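Local coordinates for protein DUF199/WhiA (Thermotoga maritima, PDB 3HYI) that probably binds DNA and takes part in cell division and chromosome segregation, joining a degenerate LAGLIDADG homing endonuclease domain to a helix-turn-helix domain, at residues N64-L69 and I91-S96; R250-R255 and K282-I287. All blocks are in the same frame, centred on the assembly; numbering follows the deposited sequence.

How the interactions relate
Interactions 1 and 2 sit in the two different domains of an elongated chain, on opposite sides of its centre, with their centres about 86 Å apart and their nearest atoms about 71 Å apart. Both are small, buried and apolar, and neither contains a hydrogen bond between its segments. What differs is the pairing of elements. In the LAGLIDADG-like domain, interaction 1 lays a helix against a strand, and a flexible methionine spans the distance to an alanine methyl. In the C-terminal domain, interaction 2 sets one helix against another, where a branched isoleucine meets a valine and an alanine. Charge stays at the margins: Glu94 borders interaction 1, approaching by its backbone O, while an Arg283-Asp247 salt bridge lies beside interaction 2.

Interaction 1: residues N64-L69 and I91-S96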
loop_
_atom_site.group_PDB
_atom_site.type_symbol
_atom_site.label_atom_id
_atom_site.label_comp_id
_atom_site.label_asym_id
_atom_site.label_seq_id
_atom_site.Cartn_x
_atom_site.Cartn_y
_atom_site.Cartn_z
ATOM N N ASN A 64 29.306 -10.792 8.123
ATOM C CA ASN A 64 30.076 -9.552 8.250
ATOM C C ASN A 64 30.178 -9.055 9.698
ATOM O O ASN A 64 31.204 -8.498 10.093
ATOM C CB ASN A 64 29.490 -8.456 7.359
ATOM C CG ASN A 64 29.650 -8.752 5.870
ATOM O OD1 ASN A 64 30.419 -9.626 5.469
ATOM N ND2 ASN A 64 28.921 -8.007 5.043
ATOM N N LEU A 65 29.118 -9.252 10.478
ATOM C CA LEU A 65 29.127 -8.898 11.903
ATOM C C LEU A 65 30.107 -9.766 12.684
ATOM O O LEU A 65 30.883 -9.263 13.499
ATOM C CB LEU A 65 27.722 -9.037 12.507
ATOM C CG LEU A 65 26.801 -7.809 12.527
ATOM C CD1 LEU A 65 27.197 -6.777 11.502
ATOM C CD2 LEU A 65 25.357 -8.244 12.311
ATOM N N MET A 66 30.062 -11.071 12.431
ATOM C CA MET A 66 30.976 -12.021 13.073
ATOM C C MET A 66 32.436 -11.773 12.690
ATOM O O MET A 66 33.343 -12.008 13.490
ATOM C CB MET A 66 30.582 -13.459 12.721
ATOM C CG MET A 66 29.262 -13.906 13.332
ATOM S SD MET A 66 29.234 -13.815 15.135
ATOM C CE MET A 66 30.090 -15.330 15.563
ATOM N N LYS A 67 32.647 -11.302 11.464
ATOM C CA LYS A 67 33.974 -10.926 10.979
ATOM C C LYS A 67 34.478 -9.666 11.684
ATOM O O LYS A 67 35.648 -9.587 12.056
ATOM C CB LYS A 67 33.921 -10.705 9.468
ATOM C CG LYS A 67 35.188 -10.154 8.830
ATOM C CD LYS A 67 34.944 -9.889 7.349
ATOM C CE LYS A 67 35.991 -8.967 6.749
ATOM N NZ LYS A 67 37.247 -9.693 6.429
ATOM N N TYR A 68 33.593 -8.685 11.852
ATOM C CA TYR A 68 33.920 -7.470 12.596
ATOM C C TYR A 68 34.399 -7.812 14.008
ATOM O O TYR A 68 35.361 -7.222 14.498
ATOM C CB TYR A 68 32.712 -6.522 12.662
ATOM C CG TYR A 68 32.979 -5.242 13.437
ATOM C CD1 TYR A 68 32.989 -5.237 14.832
ATOM C CD2 TYR A 68 33.223 -4.038 12.778
ATOM C CE1 TYR A 68 33.241 -4.079 15.546
ATOM C CE2 TYR A 68 33.472 -2.867 13.493
ATOM C CZ TYR A 68 33.478 -2.898 14.876
ATOM O OH TYR A 68 33.720 -1.752 15.594
ATOM N N LEU A 69 33.724 -8.769 14.644
ATOM C CA LEU A 69 34.028 -9.183 16.018
ATOM C C LEU A 69 35.152 -10.228 16.118
ATOM O O LEU A 69 35.567 -10.578 17.218
ATOM C CB LEU A 69 32.758 -9.728 16.687
ATOM C CG LEU A 69 31.606 -8.728 16.862
ATOM C CD1 LEU A 69 30.276 -9.440 17.123
ATOM C CD2 LEU A 69 31.919 -7.733 17.975
ATOM N N ILE A 91 23.061 -21.244 10.105
ATOM C CA ILE A 91 24.397 -20.753 10.421
ATOM C C ILE A 91 24.689 -21.011 11.898
ATOM O O ILE A 91 23.982 -20.507 12.774
ATOM C CB ILE A 91 24.541 -19.250 10.098
ATOM C CG1 ILE A 91 24.187 -18.989 8.629
ATOM C CG2 ILE A 91 25.958 -18.771 10.395
ATOM C CD1 ILE A 91 24.222 -17.529 8.227
ATOM N N THR A 92 25.719 -21.812 12.162
ATOM C CA THR A 92 26.141 -22.121 13.525
ATOM C C THR A 92 27.398 -21.332 13.866
ATOM O O THR A 92 28.400 -21.405 13.155
ATOM C CB THR A 92 26.414 -23.624 13.709
ATOM O OG1 THR A 92 25.231 -24.366 13.394
ATOM C CG2 THR A 92 26.825 -23.925 15.145
ATOM N N ALA A 93 27.331 -20.576 14.957
ATOM C CA ALA A 93 28.438 -19.737 15.399
ATOM C C ALA A 93 28.743 -19.985 16.868
ATOM O O ALA A 93 27.928 -20.550 17.600
ATOM C CB ALA A 93 28.111 -18.273 15.169
ATOM N N GLU A 94 29.925 -19.548 17.288
ATOM C CA GLU A 94 30.382 -19.724 18.660
ATOM C C GLU A 94 29.700 -18.711 19.572
ATOM O O GLU A 94 29.593 -17.534 19.225
ATOM C CB GLU A 94 31.899 -19.553 18.728
ATOM C CG GLU A 94 32.536 -20.074 20.008
ATOM C CD GLU A 94 34.007 -20.408 19.832
ATOM O OE1 GLU A 94 34.676 -19.749 19.005
ATOM O OE2 GLU A 94 34.495 -21.331 20.520
ATOM N N TYR A 95 29.234 -19.175 20.730
ATOM C CA TYR A 95 28.625 -18.290 21.717
ATOM C C TYR A 95 29.698 -17.551 22.514
ATOM O O TYR A 95 30.715 -18.132 22.906
ATOM C CB TYR A 95 27.710 -19.053 22.682
ATOM C CG TYR A 95 27.169 -18.163 23.783
ATOM C CD1 TYR A 95 26.195 -17.208 23.508
ATOM C CD2 TYR A 95 27.657 -18.248 25.087
ATOM C CE1 TYR A 95 25.704 -16.375 24.498
ATOM C CE2 TYR A 95 27.170 -17.416 26.091
ATOM C CZ TYR A 95 26.191 -16.480 25.784
ATOM O OH TYR A 95 25.695 -15.646 26.758
ATOM N N SER A 96 29.450 -16.267 22.745
ATOM C CA SER A 96 30.288 -15.438 23.600
ATOM C C SER A 96 29.379 -14.638 24.533
ATOM O O SER A 96 28.364 -14.093 24.097
ATOM C CB SER A 96 31.149 -14.506 22.743
ATOM O OG SER A 96 31.852 -13.569 23.537
#
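Met66 reaches from helix 56-68 to touch Ala93 on strand 88-94, a helix-on-sheet contact within the degenerate LAGLIDADG-like domain, where helices pack over an antiparallel four-stranded sheet. The strand is an inner one of that sheet: backbone hydrogen bonds tie Ala93 to Ile49 in strand 48-53 and Thr92 to Ser74 and Glu75 in strand 73-79. The nearest CA atoms of helix and strand, those of Met66 and Ala93, are 8.4 Å apart, a distance that a long unbranched side chain can span. In Met66, CG stands opposite the carbonyl carbon and next to the backbone N (chi1 -68°), and further bends at chi2 (-59°) and chi3 (-81°) curl the chain, bringing its terminal methyl to the strand. On the other side alanine fits because its single methyl leaves room for the thioether chain, yet still offers an apolar surface. Both CB atoms are directed at the opposing segment.

Glu94, next along the strand, marks the margin. Its carboxylate takes no part; OE1 is instead hydrogen-bonded to a bound glycerol, while the backbone contributes a loose approach of Glu94 O to Met66 CE at 4.3 Å. Lys71 and Pro72, in the loop that follows the helix, touch Met66 and Glu94 respectively. The closest approach of all joins two methyl groups, Met66 CE and Ala93 CB, at 3.6 Å.

Interaction 2: residues R250-R255 and K282-I287; sequences RVALVR and KRIIKI
Ile284 of helix 274-288 extends its side chain to Val251 and Ala252 of helix 246-257. Just before it in sequence, Arg283 makes no contact with 250-255; its NH2 forms a salt bridge with Asp247 OD2, one turn before Val251 on the facing helix, so a charged pair borders the hydrophobic contact. Ile284 follows, with its CB directed at 250-255. Its CG1 lies opposite the carbonyl carbon (chi1 -73°) and the chain then runs extended (chi2 168°), which carries CD1 across to the other helix. There Ile284 CD1 lies 4.0 Å from Val251 CG1. The same Ile284 CD1 is 4.1 Å from Ala252 CB. The small alanine lets the methyl come down close to the backbone, with Ala252 N at 4.0 Å from Ile284 CD1. Helix 274-288 belongs to the predicted helix-turn-helix motif, and this contact packs it against helix 246-257, earlier in the C-terminal domain, with helix 263-268 intervening in sequence. Leu248 and Ile235, from helices 246-257 and 207-238, also touch Ile284. Next in sequence, Ile285 serves a different neighbour, Ala231 of helix 207-238, and one turn after Ile284 Ile287 rests on Leu248.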
loop_
_atom_site.group_PDB
_atom_site.type_symbol
_atom_site.label_atom_id
_atom_site.label_comp_id
_atom_site.label_asym_id
_atom_site.label_seq_id
_atom_site.Cartn_x
_atom_site.Cartn_y
_atom_site.Cartn_z
ATOM N N ARG A 250 -44.659 8.295 -27.566
ATOM C CA ARG A 250 -44.702 8.094 -26.119
ATOM C C ARG A 250 -43.532 8.773 -25.417
ATOM O O ARG A 250 -43.687 9.307 -24.318
ATOM C CB ARG A 250 -44.701 6.603 -25.783
ATOM C CG ARG A 250 -45.939 5.866 -26.257
ATOM C CD ARG A 250 -45.985 4.459 -25.688
ATOM N NE ARG A 250 -45.010 3.573 -26.328
ATOM C CZ ARG A 250 -45.172 2.994 -27.519
ATOM N NH1 ARG A 250 -46.276 3.202 -28.237
ATOM N NH2 ARG A 250 -44.221 2.201 -28.004
ATOM N N VAL A 251 -42.363 8.740 -26.056
ATOM C CA VAL A 251 -41.154 9.371 -25.523
ATOM C C VAL A 251 -41.279 10.898 -25.501
ATOM O O VAL A 251 -40.844 11.547 -24.543
ATOM C CB VAL A 251 -39.906 8.950 -26.336
ATOM C CG1 VAL A 251 -38.687 9.782 -25.951
ATOM C CG2 VAL A 251 -39.626 7.464 -26.137
ATOM N N ALA A 252 -41.875 11.459 -26.554
ATOM C CA ALA A 252 -42.124 12.900 -26.641
ATOM C C ALA A 252 -43.090 13.364 -25.556
ATOM O O ALA A 252 -42.862 14.388 -24.917
ATOM C CB ALA A 252 -42.665 13.266 -28.018
ATOM N N LEU A 253 -44.164 12.602 -25.353
ATOM C CA LEU A 253 -45.152 12.910 -24.317
ATOM C C LEU A 253 -44.565 12.847 -22.903
ATOM O O LEU A 253 -44.769 13.758 -22.103
ATOM C CB LEU A 253 -46.350 11.958 -24.414
ATOM C CG LEU A 253 -47.288 12.136 -25.612
ATOM C CD1 LEU A 253 -48.369 11.070 -25.588
ATOM C CD2 LEU A 253 -47.906 13.525 -25.627
ATOM N N VAL A 254 -43.843 11.772 -22.604
ATOM C CA VAL A 254 -43.251 11.578 -21.277
ATOM C C VAL A 254 -42.234 12.675 -20.931
ATOM O O VAL A 254 -42.215 13.168 -19.803
ATOM C CB VAL A 254 -42.609 10.168 -21.140
ATOM C CG1 VAL A 254 -41.598 10.130 -20.014
ATOM C CG2 VAL A 254 -43.690 9.121 -20.910
ATOM N N ARG A 255 -41.406 13.059 -21.900
ATOM C CA ARG A 255 -40.475 14.177 -21.720
ATOM C C ARG A 255 -41.228 15.482 -21.438
ATOM O O ARG A 255 -40.876 16.221 -20.521
ATOM C CB ARG A 255 -39.593 14.348 -22.962
ATOM C CG ARG A 255 -38.687 15.588 -22.961
ATOM C CD ARG A 255 -37.399 15.382 -22.169
ATOM N NE ARG A 255 -37.585 15.474 -20.723
ATOM C CZ ARG A 255 -36.617 15.323 -19.821
ATOM N NH1 ARG A 255 -35.368 15.058 -20.187
ATOM N NH2 ARG A 255 -36.905 15.432 -18.536
ATOM N N LYS A 282 -32.867 11.565 -29.695
ATOM C CA LYS A 282 -32.001 12.031 -30.789
ATOM C C LYS A 282 -32.734 12.010 -32.134
ATOM O O LYS A 282 -32.589 12.928 -32.943
ATOM C CB LYS A 282 -30.732 11.183 -30.878
ATOM C CG LYS A 282 -29.815 11.310 -29.673
ATOM N N ARG A 283 -33.519 10.959 -32.365
ATOM C CA ARG A 283 -34.360 10.869 -33.560
ATOM C C ARG A 283 -35.402 11.981 -33.610
ATOM O O ARG A 283 -35.645 12.569 -34.665
ATOM C CB ARG A 283 -35.077 9.520 -33.622
ATOM C CG ARG A 283 -34.176 8.351 -33.978
ATOM C CD ARG A 283 -34.978 7.221 -34.609
ATOM N NE ARG A 283 -35.603 6.353 -33.611
ATOM C CZ ARG A 283 -36.756 5.702 -33.771
ATOM N NH1 ARG A 283 -37.476 5.823 -34.885
ATOM N NH2 ARG A 283 -37.210 4.931 -32.793
ATOM N N ILE A 284 -36.023 12.249 -32.464
ATOM C CA ILE A 284 -37.028 13.301 -32.351
ATOM C C ILE A 284 -36.420 14.667 -32.680
ATOM O O ILE A 284 -37.017 15.462 -33.402
ATOM C CB ILE A 284 -37.670 13.312 -30.942
ATOM C CG1 ILE A 284 -38.605 12.111 -30.782
ATOM C CG2 ILE A 284 -38.437 14.605 -30.702
ATOM C CD1 ILE A 284 -39.063 11.875 -29.354
ATOM N N ILE A 285 -35.226 14.923 -32.157
ATOM C CA ILE A 285 -34.494 16.156 -32.458
ATOM C C ILE A 285 -34.144 16.254 -33.951
ATOM O O ILE A 285 -34.267 17.324 -34.551
ATOM C CB ILE A 285 -33.215 16.269 -31.598
ATOM C CG1 ILE A 285 -33.587 16.535 -30.136
ATOM C CG2 ILE A 285 -32.304 17.381 -32.109
ATOM C CD1 ILE A 285 -32.419 16.408 -29.177
ATOM N N LYS A 286 -33.718 15.136 -34.537
ATOM C CA LYS A 286 -33.447 15.053 -35.979
ATOM C C LYS A 286 -34.691 15.410 -36.801
ATOM O O LYS A 286 -34.599 16.142 -37.788
ATOM C CB LYS A 286 -32.922 13.651 -36.342
ATOM C CG LYS A 286 -33.023 13.240 -37.819
ATOM C CD LYS A 286 -32.145 14.082 -38.737
ATOM C CE LYS A 286 -32.353 13.685 -40.193
ATOM N NZ LYS A 286 -31.452 14.414 -41.131
ATOM N N ILE A 287 -35.848 14.900 -36.385
ATOM C CA ILE A 287 -37.121 15.213 -37.045
ATOM C C ILE A 287 -37.499 16.692 -36.903
ATOM O O ILE A 287 -38.014 17.294 -37.842
ATOM C CB ILE A 287 -38.270 14.322 -36.507
ATOM C CG1 ILE A 287 -38.106 12.886 -37.016
ATOM C CG2 ILE A 287 -39.629 14.868 -36.928
ATOM C CD1 ILE A 287 -39.049 11.894 -36.372
#